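Local structure of cytosine-specific methyltransferase (Escherichia coli O157:H7 EDL933, 3G7U) at residues L113-E118 / Y143-P148; I149-S154 / R164-G169; E181-K186 / E357-G362. The protein probably transfers a methyl group from S-adenosyl-L-methionine to carbon 5 of cytosine in DNA, as a prophage-encoded member of the C5-methyltransferase family. All blocks are in the same frame, centred on the assembly; numbering follows the deposited sequence.

Interaction 1 (L113-E118 / Y143-P148)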
loop_
_atom_site.group_PDB
_atom_site.type_symbol
_atom_site.label_atom_id
_atom_site.label_comp_id
_atom_site.label_asym_id
_atom_site.label_seq_id
_atom_site.Cartn_x
_atom_site.Cartn_y
_atom_site.Cartn_z
ATOM N N LEU A 113 10.506 15.720 -11.481
ATOM C CA LEU A 113 10.796 14.966 -12.715
ATOM C C LEU A 113 9.609 14.083 -13.102
ATOM O O LEU A 113 9.338 13.895 -14.269
ATOM C CB LEU A 113 12.042 14.103 -12.547
ATOM C CG LEU A 113 13.330 14.894 -12.218
ATOM C CD1 LEU A 113 14.509 13.961 -12.116
ATOM C CD2 LEU A 113 13.571 16.064 -13.213
ATOM N N PHE A 114 8.885 13.569 -12.112
ATOM C CA PHE A 114 7.695 12.764 -12.426
ATOM C C PHE A 114 6.643 12.876 -11.318
ATOM O O PHE A 114 6.949 13.309 -10.187
ATOM C CB PHE A 114 8.117 11.306 -12.660
ATOM C CG PHE A 114 8.376 10.525 -11.401
ATOM C CD1 PHE A 114 7.356 9.771 -10.820
ATOM C CD2 PHE A 114 9.642 10.490 -10.819
ATOM C CE1 PHE A 114 7.578 9.040 -9.659
ATOM C CE2 PHE A 114 9.885 9.747 -9.655
ATOM C CZ PHE A 114 8.862 9.011 -9.080
ATOM N N PHE A 115 5.396 12.528 -11.644
ATOM C CA PHE A 115 4.400 12.284 -10.597
ATOM C C PHE A 115 3.796 10.900 -10.798
ATOM O O PHE A 115 3.777 10.375 -11.926
ATOM C CB PHE A 115 3.312 13.358 -10.549
ATOM C CG PHE A 115 2.405 13.397 -11.751
ATOM C CD1 PHE A 115 1.250 12.584 -11.818
ATOM C CD2 PHE A 115 2.663 14.273 -12.802
ATOM C CE1 PHE A 115 0.401 12.641 -12.894
ATOM C CE2 PHE A 115 1.810 14.336 -13.879
ATOM C CZ PHE A 115 0.679 13.508 -13.944
ATOM N N LEU A 116 3.359 10.311 -9.698
ATOM C CA LEU A 116 2.573 9.062 -9.781
ATOM C C LEU A 116 1.458 9.260 -8.791
ATOM O O LEU A 116 1.711 9.434 -7.579
ATOM C CB LEU A 116 3.426 7.856 -9.404
ATOM C CG LEU A 116 2.693 6.483 -9.355
ATOM C CD1 LEU A 116 3.646 5.386 -9.680
ATOM C CD2 LEU A 116 2.039 6.190 -8.002
ATOM N N ALA A 117 0.230 9.179 -9.279
ATOM C CA ALA A 117 -0.955 9.159 -8.412
ATOM C C ALA A 117 -1.624 7.802 -8.541
ATOM O O ALA A 117 -1.626 7.211 -9.623
ATOM C CB ALA A 117 -1.926 10.229 -8.813
ATOM N N GLU A 118 -2.131 7.295 -7.429
ATOM C CA GLU A 118 -2.880 6.023 -7.446
ATOM C C GLU A 118 -4.301 6.331 -7.005
ATOM O O GLU A 118 -4.521 7.165 -6.112
ATOM C CB GLU A 118 -2.210 4.976 -6.559
ATOM C CG GLU A 118 -2.079 5.319 -5.051
ATOM C CD GLU A 118 -3.348 5.012 -4.224
ATOM O OE1 GLU A 118 -3.386 5.346 -3.017
ATOM O OE2 GLU A 118 -4.304 4.417 -4.768
ATOM N N TYR A 143 4.194 18.300 -18.509
ATOM C CA TYR A 143 4.348 16.833 -18.391
ATOM C C TYR A 143 3.812 16.039 -19.587
ATOM O O TYR A 143 2.772 16.368 -20.137
ATOM C CB TYR A 143 3.624 16.334 -17.092
ATOM C CG TYR A 143 4.374 16.828 -15.869
ATOM C CD1 TYR A 143 5.426 16.093 -15.360
ATOM C CD2 TYR A 143 4.070 18.061 -15.283
ATOM C CE1 TYR A 143 6.191 16.559 -14.277
ATOM C CE2 TYR A 143 4.801 18.530 -14.188
ATOM C CZ TYR A 143 5.856 17.780 -13.716
ATOM O OH TYR A 143 6.591 18.246 -12.671
ATOM N N ASP A 144 4.525 14.980 -19.927
ATOM C CA ASP A 144 4.002 13.900 -20.777
ATOM C C ASP A 144 3.165 12.991 -19.860
ATOM O O ASP A 144 3.715 12.306 -19.020
ATOM C CB ASP A 144 5.168 13.116 -21.362
ATOM C CG ASP A 144 5.924 13.905 -22.453
ATOM O OD1 ASP A 144 5.273 14.708 -23.166
ATOM O OD2 ASP A 144 7.162 13.720 -22.579
ATOM N N ILE A 145 1.853 13.033 -20.038
ATOM C CA ILE A 145 0.903 12.342 -19.163
ATOM C C ILE A 145 0.563 11.011 -19.849
ATOM O O ILE A 145 0.200 10.995 -21.022
ATOM C CB ILE A 145 -0.340 13.206 -18.915
ATOM C CG1 ILE A 145 0.062 14.503 -18.202
ATOM C CG2 ILE A 145 -1.365 12.462 -18.046
ATOM C CD1 ILE A 145 -1.055 15.509 -18.129
ATOM N N LEU A 146 0.767 9.901 -19.146
ATOM C CA LEU A 146 0.518 8.605 -19.730
ATOM C C LEU A 146 -0.956 8.328 -19.595
ATOM O O LEU A 146 -1.652 8.879 -18.715
ATOM C CB LEU A 146 1.318 7.496 -19.057
ATOM C CG LEU A 146 2.843 7.595 -18.972
ATOM C CD1 LEU A 146 3.431 6.285 -18.499
ATOM C CD2 LEU A 146 3.400 7.962 -20.334
ATOM N N ASP A 147 -1.462 7.485 -20.487
ATOM C CA ASP A 147 -2.843 7.034 -20.331
ATOM C C ASP A 147 -2.946 6.210 -19.023
ATOM O O ASP A 147 -1.955 5.678 -18.556
ATOM C CB ASP A 147 -3.294 6.230 -21.554
ATOM C CG ASP A 147 -3.854 7.113 -22.679
ATOM O OD1 ASP A 147 -4.454 8.202 -22.434
ATOM O OD2 ASP A 147 -3.718 6.676 -23.828
ATOM N N PRO A 148 -4.141 6.148 -18.424
ATOM C CA PRO A 148 -4.305 5.412 -17.163
ATOM C C PRO A 148 -3.876 3.960 -17.254
ATOM O O PRO A 148 -4.162 3.272 -18.243
ATOM C CB PRO A 148 -5.790 5.461 -16.931
ATOM C CG PRO A 148 -6.244 6.675 -17.646
ATOM C CD PRO A 148 -5.407 6.766 -18.856
#

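Interaction 2 (I149-S154 / R164-G169)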
loop_
_atom_site.group_PDB
_atom_site.type_symbol
_atom_site.label_atom_id
_atom_site.label_comp_id
_atom_site.label_asym_id
_atom_site.label_seq_id
_atom_site.Cartn_x
_atom_site.Cartn_y
_atom_site.Cartn_z
ATOM N N ILE A 149 -3.159 3.525 -16.228
ATOM C CA ILE A 149 -2.688 2.157 -16.079
ATOM C C ILE A 149 -3.672 1.539 -15.069
ATOM O O ILE A 149 -3.843 2.053 -13.981
ATOM C CB ILE A 149 -1.209 2.175 -15.592
ATOM C CG1 ILE A 149 -0.285 2.727 -16.693
ATOM C CG2 ILE A 149 -0.721 0.812 -15.200
ATOM C CD1 ILE A 149 1.156 2.769 -16.306
ATOM N N LYS A 150 -4.411 0.509 -15.462
ATOM C CA LYS A 150 -5.334 -0.157 -14.538
ATOM C C LYS A 150 -4.723 -1.520 -14.303
ATOM O O LYS A 150 -4.456 -2.274 -15.254
ATOM C CB LYS A 150 -6.747 -0.265 -15.122
ATOM C CG LYS A 150 -7.796 -0.710 -14.089
ATOM C CD LYS A 150 -9.205 -0.816 -14.698
ATOM C CE LYS A 150 -10.240 -1.018 -13.588
ATOM N NZ LYS A 150 -11.707 -1.120 -14.018
ATOM N N VAL A 151 -4.390 -1.831 -13.059
ATOM C CA VAL A 151 -3.696 -3.099 -12.809
ATOM C C VAL A 151 -4.473 -3.967 -11.846
ATOM O O VAL A 151 -5.208 -3.452 -11.032
ATOM C CB VAL A 151 -2.255 -2.926 -12.270
ATOM C CG1 VAL A 151 -1.356 -2.232 -13.287
ATOM C CG2 VAL A 151 -2.254 -2.180 -10.958
ATOM N N LYS A 152 -4.274 -5.272 -11.946
ATOM C CA LYS A 152 -4.830 -6.234 -10.992
ATOM C C LYS A 152 -3.615 -6.708 -10.213
ATOM O O LYS A 152 -2.652 -7.156 -10.790
ATOM C CB LYS A 152 -5.505 -7.399 -11.741
ATOM C CG LYS A 152 -6.362 -8.336 -10.870
ATOM C CD LYS A 152 -7.136 -9.376 -11.706
ATOM C CE LYS A 152 -6.209 -10.481 -12.220
ATOM N NZ LYS A 152 -6.886 -11.508 -13.091
ATOM N N ALA A 153 -3.669 -6.600 -8.890
ATOM C CA ALA A 153 -2.504 -6.853 -8.068
ATOM C C ALA A 153 -1.921 -8.215 -8.250
ATOM O O ALA A 153 -0.686 -8.397 -8.184
ATOM C CB ALA A 153 -2.823 -6.583 -6.564
ATOM N N SER A 154 -2.791 -9.195 -8.461
ATOM C CA SER A 154 -2.340 -10.594 -8.551
ATOM C C SER A 154 -1.438 -10.881 -9.778
ATOM O O SER A 154 -0.574 -11.776 -9.734
ATOM C CB SER A 154 -3.538 -11.547 -8.507
ATOM O OG SER A 154 -4.532 -11.175 -9.428
ATOM N N ARG A 164 -6.430 -1.217 -9.222
ATOM C CA ARG A 164 -5.934 0.113 -8.859
ATOM C C ARG A 164 -5.657 0.859 -10.152
ATOM O O ARG A 164 -5.171 0.238 -11.074
ATOM C CB ARG A 164 -4.585 -0.048 -8.144
ATOM C CG ARG A 164 -4.275 0.994 -7.089
ATOM C CD ARG A 164 -4.873 0.595 -5.748
ATOM N NE ARG A 164 -4.951 1.720 -4.826
ATOM C CZ ARG A 164 -5.398 1.630 -3.578
ATOM N NH1 ARG A 164 -5.432 2.702 -2.803
ATOM N NH2 ARG A 164 -5.808 0.469 -3.095
ATOM N N TYR A 165 -5.915 2.171 -10.201
ATOM C CA TYR A 165 -5.478 2.971 -11.349
ATOM C C TYR A 165 -4.190 3.684 -10.967
ATOM O O TYR A 165 -4.063 4.162 -9.836
ATOM C CB TYR A 165 -6.491 4.045 -11.658
ATOM C CG TYR A 165 -7.735 3.588 -12.393
ATOM C CD1 TYR A 165 -7.722 3.364 -13.774
ATOM C CD2 TYR A 165 -8.936 3.447 -11.711
ATOM C CE1 TYR A 165 -8.897 2.972 -14.455
ATOM C CE2 TYR A 165 -10.118 3.053 -12.381
ATOM C CZ TYR A 165 -10.078 2.821 -13.743
ATOM O OH TYR A 165 -11.236 2.469 -14.394
ATOM N N PHE A 166 -3.237 3.753 -11.890
ATOM C CA PHE A 166 -2.066 4.603 -11.709
ATOM C C PHE A 166 -2.019 5.646 -12.802
ATOM O O PHE A 166 -2.199 5.326 -13.975
ATOM C CB PHE A 166 -0.819 3.767 -11.752
ATOM C CG PHE A 166 -0.641 2.891 -10.552
ATOM C CD1 PHE A 166 0.073 3.344 -9.450
ATOM C CD2 PHE A 166 -1.199 1.613 -10.504
ATOM C CE1 PHE A 166 0.256 2.514 -8.298
ATOM C CE2 PHE A 166 -1.024 0.792 -9.352
ATOM C CZ PHE A 166 -0.292 1.251 -8.267
ATOM N N PHE A 167 -1.780 6.898 -12.402
ATOM C CA PHE A 167 -1.701 8.024 -13.319
ATOM C C PHE A 167 -0.292 8.568 -13.222
ATOM O O PHE A 167 0.084 9.004 -12.148
ATOM C CB PHE A 167 -2.694 9.105 -12.937
ATOM C CG PHE A 167 -4.133 8.646 -12.993
ATOM C CD1 PHE A 167 -4.829 8.644 -14.190
ATOM C CD2 PHE A 167 -4.780 8.198 -11.844
ATOM C CE1 PHE A 167 -6.169 8.196 -14.249
ATOM C CE2 PHE A 167 -6.113 7.753 -11.885
ATOM C CZ PHE A 167 -6.802 7.753 -13.081
ATOM N N ILE A 168 0.477 8.500 -14.325
ATOM C CA ILE A 168 1.921 8.822 -14.292
ATOM C C ILE A 168 2.195 9.979 -15.267
ATOM O O ILE A 168 1.607 10.036 -16.349
ATOM C CB ILE A 168 2.792 7.592 -14.627
ATOM C CG1 ILE A 168 2.658 6.530 -13.542
ATOM C CG2 ILE A 168 4.289 7.971 -14.787
ATOM C CD1 ILE A 168 3.085 5.145 -13.987
ATOM N N GLY A 169 3.054 10.925 -14.874
ATOM C CA GLY A 169 3.413 12.007 -15.800
ATOM C C GLY A 169 4.902 12.167 -15.666
ATOM O O GLY A 169 5.454 11.913 -14.607
#

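Interaction 3 (E181-K186 / E357-G362)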
loop_
_atom_site.group_PDB
_atom_site.type_symbol
_atom_site.label_atom_id
_atom_site.label_comp_id
_atom_site.label_asym_id
_atom_site.label_seq_id
_atom_site.Cartn_x
_atom_site.Cartn_y
_atom_site.Cartn_z
ATOM N N GLU A 181 6.164 -1.852 -21.890
ATOM C CA GLU A 181 7.076 -2.922 -21.487
ATOM C C GLU A 181 7.562 -2.713 -20.066
ATOM O O GLU A 181 7.612 -3.674 -19.289
ATOM C CB GLU A 181 8.289 -3.011 -22.421
ATOM C CG GLU A 181 9.329 -4.049 -21.997
ATOM C CD GLU A 181 10.164 -4.565 -23.161
ATOM O OE1 GLU A 181 10.554 -3.746 -24.033
ATOM O OE2 GLU A 181 10.428 -5.793 -23.201
ATOM N N VAL A 182 7.881 -1.460 -19.724
ATOM C CA VAL A 182 8.520 -1.181 -18.453
ATOM C C VAL A 182 7.602 -1.520 -17.268
ATOM O O VAL A 182 8.084 -2.094 -16.298
ATOM C CB VAL A 182 9.173 0.256 -18.361
ATOM C CG1 VAL A 182 10.100 0.514 -19.572
ATOM C CG2 VAL A 182 8.145 1.363 -18.238
ATOM N N PHE A 183 6.300 -1.269 -17.422
ATOM C CA PHE A 183 5.301 -1.442 -16.347
ATOM C C PHE A 183 4.574 -2.795 -16.334
ATOM O O PHE A 183 3.869 -3.128 -15.364
ATOM C CB PHE A 183 4.268 -0.314 -16.385
ATOM C CG PHE A 183 4.869 1.057 -16.256
ATOM C CD1 PHE A 183 5.649 1.380 -15.152
ATOM C CD2 PHE A 183 4.674 2.019 -17.255
ATOM C CE1 PHE A 183 6.232 2.661 -15.029
ATOM C CE2 PHE A 183 5.241 3.307 -17.149
ATOM C CZ PHE A 183 6.023 3.632 -16.031
ATOM N N MET A 184 4.731 -3.563 -17.413
ATOM C CA MET A 184 4.042 -4.832 -17.568
ATOM C C MET A 184 4.758 -5.858 -16.747
ATOM O O MET A 184 5.990 -5.829 -16.670
ATOM C CB MET A 184 4.111 -5.290 -19.030
ATOM C CG MET A 184 3.138 -4.654 -19.965
ATOM S SD MET A 184 3.672 -5.061 -21.657
ATOM C CE MET A 184 3.390 -6.854 -21.731
ATOM N N PRO A 185 4.002 -6.818 -16.174
ATOM C CA PRO A 185 4.618 -7.874 -15.391
ATOM C C PRO A 185 5.288 -8.937 -16.256
ATOM O O PRO A 185 4.698 -9.430 -17.221
ATOM C CB PRO A 185 3.444 -8.477 -14.619
ATOM C CG PRO A 185 2.213 -8.068 -15.348
ATOM C CD PRO A 185 2.533 -6.941 -16.255
ATOM N N LYS A 186 6.522 -9.270 -15.910
ATOM C CA LYS A 186 7.226 -10.324 -16.600
ATOM C C LYS A 186 7.978 -11.205 -15.620
ATOM O O LYS A 186 8.581 -10.704 -14.664
ATOM C CB LYS A 186 8.138 -9.763 -17.708
ATOM C CG LYS A 186 9.183 -8.730 -17.296
ATOM C CD LYS A 186 10.189 -8.522 -18.430
ATOM C CE LYS A 186 11.440 -7.817 -17.939
ATOM N NZ LYS A 186 12.635 -8.208 -18.734
ATOM N N GLU A 357 6.119 -1.446 -5.919
ATOM C CA GLU A 357 7.537 -1.623 -6.245
ATOM C C GLU A 357 7.743 -1.819 -7.742
ATOM O O GLU A 357 8.642 -1.219 -8.351
ATOM C CB GLU A 357 8.151 -2.808 -5.525
ATOM C CG GLU A 357 9.698 -2.892 -5.752
ATOM C CD GLU A 357 10.292 -4.158 -5.198
ATOM O OE1 GLU A 357 9.533 -4.947 -4.574
ATOM O OE2 GLU A 357 11.508 -4.360 -5.373
ATOM N N TYR A 358 6.895 -2.651 -8.327
ATOM C CA TYR A 358 7.045 -2.958 -9.737
ATOM C C TYR A 358 6.928 -1.736 -10.621
ATOM O O TYR A 358 7.809 -1.521 -11.458
ATOM C CB TYR A 358 6.076 -4.047 -10.187
ATOM C CG TYR A 358 6.622 -4.830 -11.377
ATOM C CD1 TYR A 358 7.370 -5.997 -11.178
ATOM C CD2 TYR A 358 6.417 -4.394 -12.685
ATOM C CE1 TYR A 358 7.891 -6.722 -12.248
ATOM C CE2 TYR A 358 6.939 -5.114 -13.767
ATOM C CZ TYR A 358 7.673 -6.281 -13.533
ATOM O OH TYR A 358 8.198 -7.024 -14.585
ATOM N N ILE A 359 5.838 -0.979 -10.442
ATOM C CA ILE A 359 5.552 0.234 -11.206
ATOM C C ILE A 359 6.622 1.306 -10.992
ATOM O O ILE A 359 7.118 1.885 -11.961
ATOM C CB ILE A 359 4.159 0.811 -10.858
ATOM C CG1 ILE A 359 3.044 -0.231 -11.093
ATOM C CG2 ILE A 359 3.885 2.123 -11.602
ATOM C CD1 ILE A 359 2.962 -0.821 -12.526
ATOM N N LEU A 360 6.961 1.562 -9.723
ATOM C CA LEU A 360 7.971 2.577 -9.403
ATOM C C LEU A 360 9.382 2.188 -9.894
ATOM O O LEU A 360 10.166 3.073 -10.221
ATOM C CB LEU A 360 7.914 2.918 -7.893
ATOM C CG LEU A 360 6.729 3.871 -7.574
ATOM C CD1 LEU A 360 6.332 3.774 -6.091
ATOM C CD2 LEU A 360 7.083 5.346 -7.943
ATOM N N LYS A 361 9.714 0.887 -9.958
ATOM C CA LYS A 361 11.054 0.468 -10.459
ATOM C C LYS A 361 11.201 0.802 -11.951
ATOM O O LYS A 361 12.298 1.136 -12.405
ATOM C CB LYS A 361 11.351 -1.037 -10.204
ATOM C CG LYS A 361 12.809 -1.505 -10.537
ATOM C CD LYS A 361 13.837 -0.732 -9.704
ATOM C CE LYS A 361 15.294 -1.212 -9.806
ATOM N NZ LYS A 361 16.146 -0.377 -8.837
ATOM N N GLY A 362 10.090 0.736 -12.675
ATOM C CA GLY A 362 10.020 1.140 -14.070
ATOM C C GLY A 362 10.417 2.597 -14.214
ATOM O O GLY A 362 11.259 2.933 -15.050
#

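Interaction 1 (L113-E118 / Y143-P148)
The ring of F115 meets the ring of Y143 edge to face: its rim is directed at the tyrosine face, with the planes at 73° and the centroids 5.6 Å apart, the geometry of a T-shaped aromatic pair. The touch is off-centre. F115 CD2 lies above the tyrosine plane toward the rim, and the closest approach, 4.1 Å, is between F115 CE2 and Y143 CG, near the root of the tyrosine ring. Two first torsions set this up. In F115, CG sits between the backbone N and the carbonyl carbon (chi1 67°), which swings the ring toward the other strand although the CB bond itself is not directed there. In Y143 the CB bond does point across, and CG lies anti to the carbonyl carbon (chi1 -69°).

The strands involved are not sheet neighbours. In the mixed seven-stranded sheet of this class I methyltransferase fold, strand 163-171 runs between 114-119 and 143-152, which accounts for the 8.8 Å between the two short axes and for the absence of hydrogen bonds between the segments. Contact is therefore made mainly by side chains reaching past that intervening strand, on the sheet face covered by helices 94-110 and 129-140: V107 touches both rings, and V139 packs on F115 and I145. A looser apolar contact lies at another part of the phenylalanine rim, where I145 CG1 is 4.4 Å from F115 CZ, near the plane of the ring. At the tyrosine's own edge, Y143 CE1 is 4.1 Å from L113 O, while the phenol OH is hydrogen-bonded to the carbonyl of P112.

Interaction 2 (I149-S154 / R164-G169)
The amide of F166 gives its hydrogen to I149 O at an N-to-O distance of 2.8 Å, a nearly straight bond and the shortest polar one between these strands. The same oxygen also receives a CA-H...O contact from Y165, whose CA is 3.2 Å away, so one carbonyl is approached by two adjoining residues of the partner strand. The return bond, from I149 N to F166 O, measures 3.0 Å and closes the hydrogen-bonded pair I149/F166. V151 and R164 form a second such pair, tied by V151 N to R164 O and by a more bent bond from R164 N to V151 O (147° at the hydrogen). K150 and Y165, between them, are the non-hydrogen-bonded pair.

This ladder belongs to the antiparallel hairpin of strands 143-152 and 163-171, with 143-152 at the edge of the mixed sheet that distinguishes the class I methyltransferase fold. The alternation of pairs sends side chains to different faces. On the face of K150 and Y165, the extended lysine chain, with CG anti to the backbone N (chi1 -169°), runs obliquely over the tyrosine ring: K150 CG stands 4.2 Å from the ring centroid, 24° off the normal, a CH-pi contact. On the face of I149, V151 and F166, V151 CG2 abuts the rim of the phenylalanine, near its plane, 3.6 Å from F166 CE2. There too, I149 CD1 meets I168 CD1 at 3.8 Å, branch end against branch end. Helix 353-367 covers this face through V355, which touches F166, and through I359 and L363, which touch I168. In the conformer described, the guanidinium of R164 turns away to a salt bridge with E118 on strand 114-119.

Interaction 3 (E181-K186 / E357-G362)
A first torsion of -153° carries the Y358 ring away from its own backbone N and across the loop at 183-186, while in F183 a chi1 of -58° places the ring on the side of its backbone N and brings it back against the helix at I359. The two aromatics thus reach in opposite senses across the interface. The phenol of Y358 accepts the amide hydrogen of K186, with 3.1 Å between K186 N and Y358 OH and an angle of 146° at the hydrogen, a bent bond. Alongside it, the aliphatic K186 CG is 3.4 Å from Y358 OH. The carbonyl of M184 comes in at the edge of the same ring, near its plane, with M184 O 3.1 Å from Y358 CE2.

F183 presents its own edge to the helix backbone: I359 O lies in the plane of the ring, 3.3 Å from F183 CE1. F183 CD1 also packs 4.0 Å from I359 CG2, the two side chains crossing at about a right angle. One face of the phenylalanine is occupied from within its own segment, by V182 CG2 over the ring centre. G362 CA lies 4.2 Å from F183 CE1, oblique to the ring; having no side chain, G362 permits the ring to approach the helix this closely.

Y156 borders both halves, its ring edge-to-face with Y358 and its OH hydrogen-bonded to F183 O. The loop 181-186 thus lies against helix 353-367, with F183 also touching L146 and I149 of edge strand 143-152, while I359 packs on L116 of strand 114-119.

Overall arrangement
Interactions 1 and 2 share strand 143-152 and the same sheet but bind it differently: interaction 2 is the backbone ladder between adjacent strands, whereas interaction 1 bridges next-but-one strands mainly by aromatic and apolar side chains. A probable hydrogen bond from F167 N to A117 O, beside the E118 salt bridge, couples their strands directly. Interaction 3 joins a loop to a helix, mixing ring-edge contacts with a hydrogen bond to a tyrosine hydroxyl. Interaction 1 is the buried contact; the other two are partly buried, with exposed lysines at K150 and K186. Interactions 2 and 3 meet in one apolar cluster, where I168 CD1 touches both F183 and I359.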